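Local atomic coordinates of streptomycin 3''-adenylyltransferase (PDB entry 6SXJ), a protein that transfers an adenylyl group from ATP to the 9-hydroxyl of spectinomycin, releasing diphosphate and making the bacterium resistant to that antibiotic. Residues G36-L41 with K138-R143; R190-M195 with N250-L255. All blocks are in the same frame, centred on the assembly; numbering follows the deposited sequence.

Interaction 1 (G36-L41 with K138-R143); sequences GVESGL and KRKNKR
Val-37 and Glu-38, in the last turn of the short helix 35-38, pass the backbone where the chain leaves helix 130-139 and enters strand 142-144, with the CA atoms of Val-37 and Asn-141 6.5 Å apart. Val-37 makes the main apolar touch: its CG1 sits 3.9 Å from Lys-140 CG and also meets the peptide joining Asn-141 to Lys-142. With CG1 anti to the backbone N (chi1 -180°), that methyl is carried onto the linker, while CG2 lies 4.4 Å from Lys-142 CB. Lys-140 crosses the valine at a slant, and its CE comes to 3.8 Å from Val-37 O. Lys-140 CB and CG also touch Glu-38 CG, both at 4.1 Å, the two side chains running antiparallel. The contact has no direct hydrogen bond. A water lies between Lys-140 O and Glu-38 OE1 and may donate to either, weakly to the glutamate, but it has more acceptors in reach than protons. Glu-38 OE2 takes a hydrogen bond from Gln-136 of helix 130-139. Beneath this surface contact lies the nucleotidyltransferase sheet: Val-37 also rests on Met-32 of strand 27-33, the strand to which Lys-142 pairs through its backbone at the sheet's edge.

Interaction 2 (R190-M195 with N250-L255); sequences RMILTM and NRLKKL
Ile-192 and Leu-252 are the centre of a helix-helix contact in the all-helical C-terminal domain, where helix 181-196 packs against the last turn of helix 241-253 and the CA atoms of these two residues come within 5.5 Å. Ile-192 CG1 lies 3.8 Å from Leu-252 CB, the two side chains crossing at a slant. Leu-252 then forks over its neighbours. With chi1 at 173° its CG stands opposite the backbone N across the CA-CB bond, and the branch spreads: CD2 meets Met-191 SD at 3.9 Å, while CD1 turns to the backbone, 4.0 Å from Met-191 O, and is loosely in touch with Met-195 SD. One turn along, Met-195 CG approaches CB of Leu-255, the last modelled residue, at 4.3 Å. At the more open side, Arg-251 runs at about a right angle to Ile-192. There the aliphatic arm packs with Arg-251 CD 3.7 Å from Ile-192 CD1, and Arg-251 NH1 reaches the same distance from Ile-192 CG2. No hydrogen bond spans the two segments; apart from Arg-251 the touching side chains are apolar.

Farther out, helix 159-173 backs the methionines, with Met-191 lying on Ser-169 and Ser-170 and Met-195 on Arg-163. The rotation of the guanidinium beside the isoleucine is probably limited by a hydrogen bond from Arg-251 NE to Tyr-247 OH, one turn earlier in its own helix.

In the fold
The two contacts share no element and follow one another along the chain, their centres about 23 Å apart and their nearest atoms about 7 Å apart. Interaction 1 belongs to the nucleotidyltransferase part, joining a short helix to the linker that feeds an edge strand of the mixed sheet; interaction 2 joins two helices of the C-terminal part. Interaction 1 is a surface contact without a buried residue, made by one valine, the aliphatic lengths of charged side chains and a water placed between the segments. Interaction 2 is mostly buried and relies on leucine, isoleucine and methionine, with arginine and the chain's modelled end at its margin.

Interaction 1 (G36-L41 with K138-R143)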
loop_
_atom_site.group_PDB
_atom_site.type_symbol
_atom_site.label_atom_id
_atom_site.label_comp_id
_atom_site.label_asym_id
_atom_site.label_seq_id
_atom_site.Cartn_x
_atom_site.Cartn_y
_atom_site.Cartn_z
ATOM N N GLY A 36 -2.387 -5.308 8.742
ATOM C CA GLY A 36 -3.314 -5.385 9.858
ATOM C C GLY A 36 -4.189 -6.621 9.829
ATOM O O GLY A 36 -4.572 -7.139 10.882
ATOM N N VAL A 37 -4.526 -7.099 8.637
ATOM C CA VAL A 37 -5.345 -8.295 8.490
ATOM C C VAL A 37 -4.481 -9.543 8.410
ATOM O O VAL A 37 -4.842 -10.592 8.945
ATOM C CB VAL A 37 -6.243 -8.159 7.241
ATOM C CG1 VAL A 37 -7.107 -9.390 7.068
ATOM C CG2 VAL A 37 -7.108 -6.907 7.327
ATOM N N GLU A 38 -3.330 -9.453 7.748
ATOM C CA GLU A 38 -2.515 -10.636 7.515
ATOM C C GLU A 38 -1.640 -10.980 8.711
ATOM O O GLU A 38 -1.359 -12.159 8.946
ATOM C CB GLU A 38 -1.630 -10.433 6.281
ATOM C CG GLU A 38 -2.367 -10.544 4.956
ATOM C CD GLU A 38 -1.550 -10.022 3.785
ATOM O OE1 GLU A 38 -1.967 -10.239 2.625
ATOM O OE2 GLU A 38 -0.493 -9.394 4.026
ATOM N N SER A 39 -1.186 -9.973 9.457
ATOM C CA SER A 39 -0.247 -10.170 10.550
ATOM C C SER A 39 -0.811 -9.838 11.920
ATOM O O SER A 39 -0.263 -10.315 12.919
ATOM C CB SER A 39 1.015 -9.315 10.336
ATOM O OG SER A 39 1.359 -9.226 8.962
ATOM N N GLY A 40 -1.866 -9.051 12.004
ATOM C CA GLY A 40 -2.358 -8.599 13.287
ATOM C C GLY A 40 -2.134 -7.107 13.465
ATOM O O GLY A 40 -1.223 -6.509 12.874
ATOM N N LEU A 41 -2.973 -6.494 14.293
ATOM C CA LEU A 41 -2.994 -5.037 14.428
ATOM C C LEU A 41 -1.985 -4.597 15.481
ATOM O O LEU A 41 -2.308 -4.449 16.664
ATOM C CB LEU A 41 -4.394 -4.557 14.784
ATOM C CG LEU A 41 -5.443 -4.474 13.680
ATOM C CD1 LEU A 41 -6.799 -4.156 14.308
ATOM C CD2 LEU A 41 -5.052 -3.434 12.664
ATOM N N LYS A 138 -7.060 -10.066 -2.462
ATOM C CA LYS A 138 -7.849 -11.209 -2.912
ATOM C C LYS A 138 -7.525 -12.464 -2.115
ATOM O O LYS A 138 -8.406 -13.305 -1.897
ATOM C CB LYS A 138 -7.614 -11.450 -4.405
ATOM C CG LYS A 138 -8.629 -12.372 -5.058
ATOM C CD LYS A 138 -8.750 -12.116 -6.559
ATOM C CE LYS A 138 -9.648 -13.152 -7.231
ATOM N NZ LYS A 138 -8.944 -14.449 -7.452
ATOM N N ARG A 139 -6.281 -12.606 -1.654
ATOM C CA ARG A 139 -5.902 -13.810 -0.923
ATOM C C ARG A 139 -6.281 -13.735 0.548
ATOM O O ARG A 139 -6.605 -14.765 1.150
ATOM C CB ARG A 139 -4.400 -14.062 -1.054
ATOM C CG ARG A 139 -3.967 -14.553 -2.433
ATOM C CD ARG A 139 -2.460 -14.424 -2.633
ATOM N NE ARG A 139 -1.703 -15.319 -1.758
ATOM C CZ ARG A 139 -0.923 -14.915 -0.757
ATOM N NH1 ARG A 139 -0.788 -13.622 -0.492
ATOM N NH2 ARG A 139 -0.275 -15.807 -0.019
ATOM N N LYS A 140 -6.229 -12.550 1.153
ATOM C CA LYS A 140 -6.672 -12.398 2.535
ATOM C C LYS A 140 -7.187 -10.985 2.744
ATOM O O LYS A 140 -6.440 -10.014 2.578
ATOM C CB LYS A 140 -5.547 -12.706 3.526
ATOM C CG LYS A 140 -5.963 -12.531 4.987
ATOM C CD LYS A 140 -5.413 -13.629 5.882
ATOM C CE LYS A 140 -6.197 -13.723 7.191
ATOM N NZ LYS A 140 -7.520 -14.402 7.024
ATOM N N ASN A 141 -8.458 -10.883 3.124
ATOM C CA ASN A 141 -9.094 -9.607 3.389
ATOM C C ASN A 141 -10.135 -9.796 4.480
ATOM O O ASN A 141 -10.507 -10.922 4.828
ATOM C CB ASN A 141 -9.746 -9.045 2.125
ATOM C CG ASN A 141 -10.915 -9.892 1.653
ATOM O OD1 ASN A 141 -12.016 -9.788 2.181
ATOM N ND2 ASN A 141 -10.677 -10.739 0.664
ATOM N N LYS A 142 -10.630 -8.674 5.002
ATOM C CA LYS A 142 -11.762 -8.666 5.924
ATOM C C LYS A 142 -12.873 -7.827 5.313
ATOM O O LYS A 142 -12.697 -6.624 5.094
ATOM C CB LYS A 142 -11.364 -8.112 7.293
ATOM C CG LYS A 142 -12.529 -7.941 8.267
ATOM C CD LYS A 142 -12.098 -8.240 9.704
ATOM C CE LYS A 142 -13.189 -7.899 10.718
ATOM N NZ LYS A 142 -14.450 -8.656 10.466
ATOM N N ARG A 143 -14.008 -8.464 5.024
ATOM C CA ARG A 143 -15.181 -7.747 4.535
ATOM C C ARG A 143 -15.873 -7.062 5.708
ATOM O O ARG A 143 -16.267 -7.725 6.676
ATOM C CB ARG A 143 -16.143 -8.699 3.827
ATOM C CG ARG A 143 -17.473 -8.051 3.412
ATOM C CD ARG A 143 -18.364 -9.048 2.707
ATOM N NE ARG A 143 -18.512 -10.235 3.532
ATOM C CZ ARG A 143 -19.340 -10.313 4.567
ATOM N NH1 ARG A 143 -20.115 -9.276 4.876
ATOM N NH2 ARG A 143 -19.394 -11.421 5.286
HETATM O O HOH W 1 -4.249 -8.715 2.576
#

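Interaction 2 (R190-M195 with N250-L255)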
loop_
_atom_site.group_PDB
_atom_site.type_symbol
_atom_site.label_atom_id
_atom_site.label_comp_id
_atom_site.label_asym_id
_atom_site.label_seq_id
_atom_site.Cartn_x
_atom_site.Cartn_y
_atom_site.Cartn_z
ATOM N N ARG A 190 10.972 -6.721 0.909
ATOM C CA ARG A 190 9.631 -7.259 0.712
ATOM C C ARG A 190 9.482 -7.810 -0.705
ATOM O O ARG A 190 9.012 -8.935 -0.901
ATOM C CB ARG A 190 8.585 -6.172 0.985
ATOM C CG ARG A 190 7.152 -6.684 1.084
ATOM C CD ARG A 190 6.134 -5.547 1.103
ATOM N NE ARG A 190 6.056 -4.820 -0.167
ATOM C CZ ARG A 190 5.512 -5.299 -1.286
ATOM N NH1 ARG A 190 4.992 -6.520 -1.315
ATOM N NH2 ARG A 190 5.492 -4.549 -2.382
ATOM N N MET A 191 9.906 -7.018 -1.698
ATOM C CA MET A 191 9.770 -7.420 -3.101
ATOM C C MET A 191 10.405 -8.773 -3.361
ATOM O O MET A 191 9.876 -9.581 -4.139
ATOM C CB MET A 191 10.437 -6.386 -4.001
ATOM C CG MET A 191 9.653 -5.124 -4.253
ATOM S SD MET A 191 10.440 -4.227 -5.586
ATOM C CE MET A 191 9.201 -3.017 -6.016
ATOM N N ILE A 192 11.546 -9.050 -2.730
ATOM C CA ILE A 192 12.290 -10.271 -3.000
ATOM C C ILE A 192 11.557 -11.478 -2.428
ATOM O O ILE A 192 11.380 -12.503 -3.096
ATOM C CB ILE A 192 13.723 -10.157 -2.447
ATOM C CG1 ILE A 192 14.567 -9.265 -3.365
ATOM C CG2 ILE A 192 14.341 -11.537 -2.305
ATOM C CD1 ILE A 192 15.828 -8.754 -2.720
ATOM N N LEU A 193 11.089 -11.351 -1.184
ATOM C CA LEU A 193 10.355 -12.442 -0.559
ATOM C C LEU A 193 9.172 -12.873 -1.408
ATOM O O LEU A 193 9.065 -14.049 -1.768
ATOM C CB LEU A 193 9.902 -12.027 0.834
ATOM C CG LEU A 193 11.022 -12.092 1.875
ATOM C CD1 LEU A 193 10.570 -11.611 3.242
ATOM C CD2 LEU A 193 11.605 -13.487 1.957
ATOM N N THR A 194 8.309 -11.920 -1.788
ATOM C CA THR A 194 7.075 -12.282 -2.465
ATOM C C THR A 194 7.341 -12.893 -3.838
ATOM O O THR A 194 6.579 -13.766 -4.259
ATOM C CB THR A 194 6.137 -11.079 -2.556
ATOM O OG1 THR A 194 5.096 -11.413 -3.473
ATOM C CG2 THR A 194 6.852 -9.847 -3.006
ATOM N N MET A 195 8.440 -12.529 -4.517
ATOM C CA MET A 195 8.676 -13.135 -5.817
ATOM C C MET A 195 9.181 -14.556 -5.715
ATOM O O MET A 195 8.995 -15.300 -6.673
ATOM C CB MET A 195 9.667 -12.348 -6.652
ATOM C CG MET A 195 9.733 -12.808 -8.058
ATOM S SD MET A 195 9.758 -11.511 -9.278
ATOM C CE MET A 195 8.084 -11.005 -9.208
ATOM N N ASN A 250 19.816 -6.539 -8.041
ATOM C CA ASN A 250 20.360 -7.669 -8.787
ATOM C C ASN A 250 19.846 -8.989 -8.223
ATOM O O ASN A 250 19.385 -9.857 -8.972
ATOM C CB ASN A 250 21.886 -7.610 -8.778
ATOM C CG ASN A 250 22.433 -6.533 -9.714
ATOM O OD1 ASN A 250 23.239 -5.691 -9.308
ATOM N ND2 ASN A 250 21.990 -6.554 -10.970
ATOM N N ARG A 251 19.902 -9.153 -6.898
ATOM C CA ARG A 251 19.293 -10.325 -6.270
ATOM C C ARG A 251 17.858 -10.518 -6.746
ATOM O O ARG A 251 17.436 -11.642 -7.043
ATOM C CB ARG A 251 19.339 -10.167 -4.750
ATOM C CG ARG A 251 19.008 -11.403 -3.935
ATOM C CD ARG A 251 18.774 -10.988 -2.486
ATOM N NE ARG A 251 19.163 -11.996 -1.508
ATOM C CZ ARG A 251 18.536 -13.155 -1.342
ATOM N NH1 ARG A 251 17.496 -13.464 -2.105
ATOM N NH2 ARG A 251 18.955 -14.009 -0.418
ATOM N N LEU A 252 17.098 -9.424 -6.841
ATOM C CA LEU A 252 15.715 -9.514 -7.294
ATOM C C LEU A 252 15.637 -9.871 -8.772
ATOM O O LEU A 252 14.801 -10.688 -9.173
ATOM C CB LEU A 252 15.004 -8.189 -7.024
ATOM C CG LEU A 252 13.588 -7.972 -7.564
ATOM C CD1 LEU A 252 12.623 -9.018 -7.040
ATOM C CD2 LEU A 252 13.114 -6.561 -7.195
ATOM N N LYS A 253 16.502 -9.276 -9.597
ATOM C CA LYS A 253 16.457 -9.524 -11.034
ATOM C C LYS A 253 16.678 -10.990 -11.385
ATOM O O LYS A 253 16.333 -11.405 -12.496
ATOM C CB LYS A 253 17.498 -8.657 -11.746
ATOM C CG LYS A 253 17.044 -7.232 -12.016
ATOM C CD LYS A 253 18.230 -6.263 -11.996
ATOM C CE LYS A 253 18.664 -5.865 -13.411
ATOM N NZ LYS A 253 19.926 -5.052 -13.401
ATOM N N LYS A 254 17.252 -11.781 -10.476
ATOM C CA LYS A 254 17.359 -13.224 -10.653
ATOM C C LYS A 254 16.086 -13.957 -10.248
ATOM O O LYS A 254 16.120 -15.182 -10.077
ATOM C CB LYS A 254 18.540 -13.772 -9.846
ATOM C CG LYS A 254 19.806 -12.936 -9.918
ATOM C CD LYS A 254 20.222 -12.672 -11.364
ATOM C CE LYS A 254 20.114 -11.191 -11.718
ATOM N NZ LYS A 254 19.846 -10.959 -13.175
ATOM N N LEU A 255 14.978 -13.231 -10.105
ATOM C CA LEU A 255 13.722 -13.762 -9.573
ATOM C C LEU A 255 13.941 -14.891 -8.577
ATOM O O LEU A 255 14.152 -14.645 -7.389
ATOM C CB LEU A 255 12.811 -14.238 -10.713
ATOM C CG LEU A 255 13.356 -15.208 -11.765
ATOM C CD1 LEU A 255 13.023 -16.644 -11.394
ATOM C CD2 LEU A 255 12.796 -14.868 -13.145
#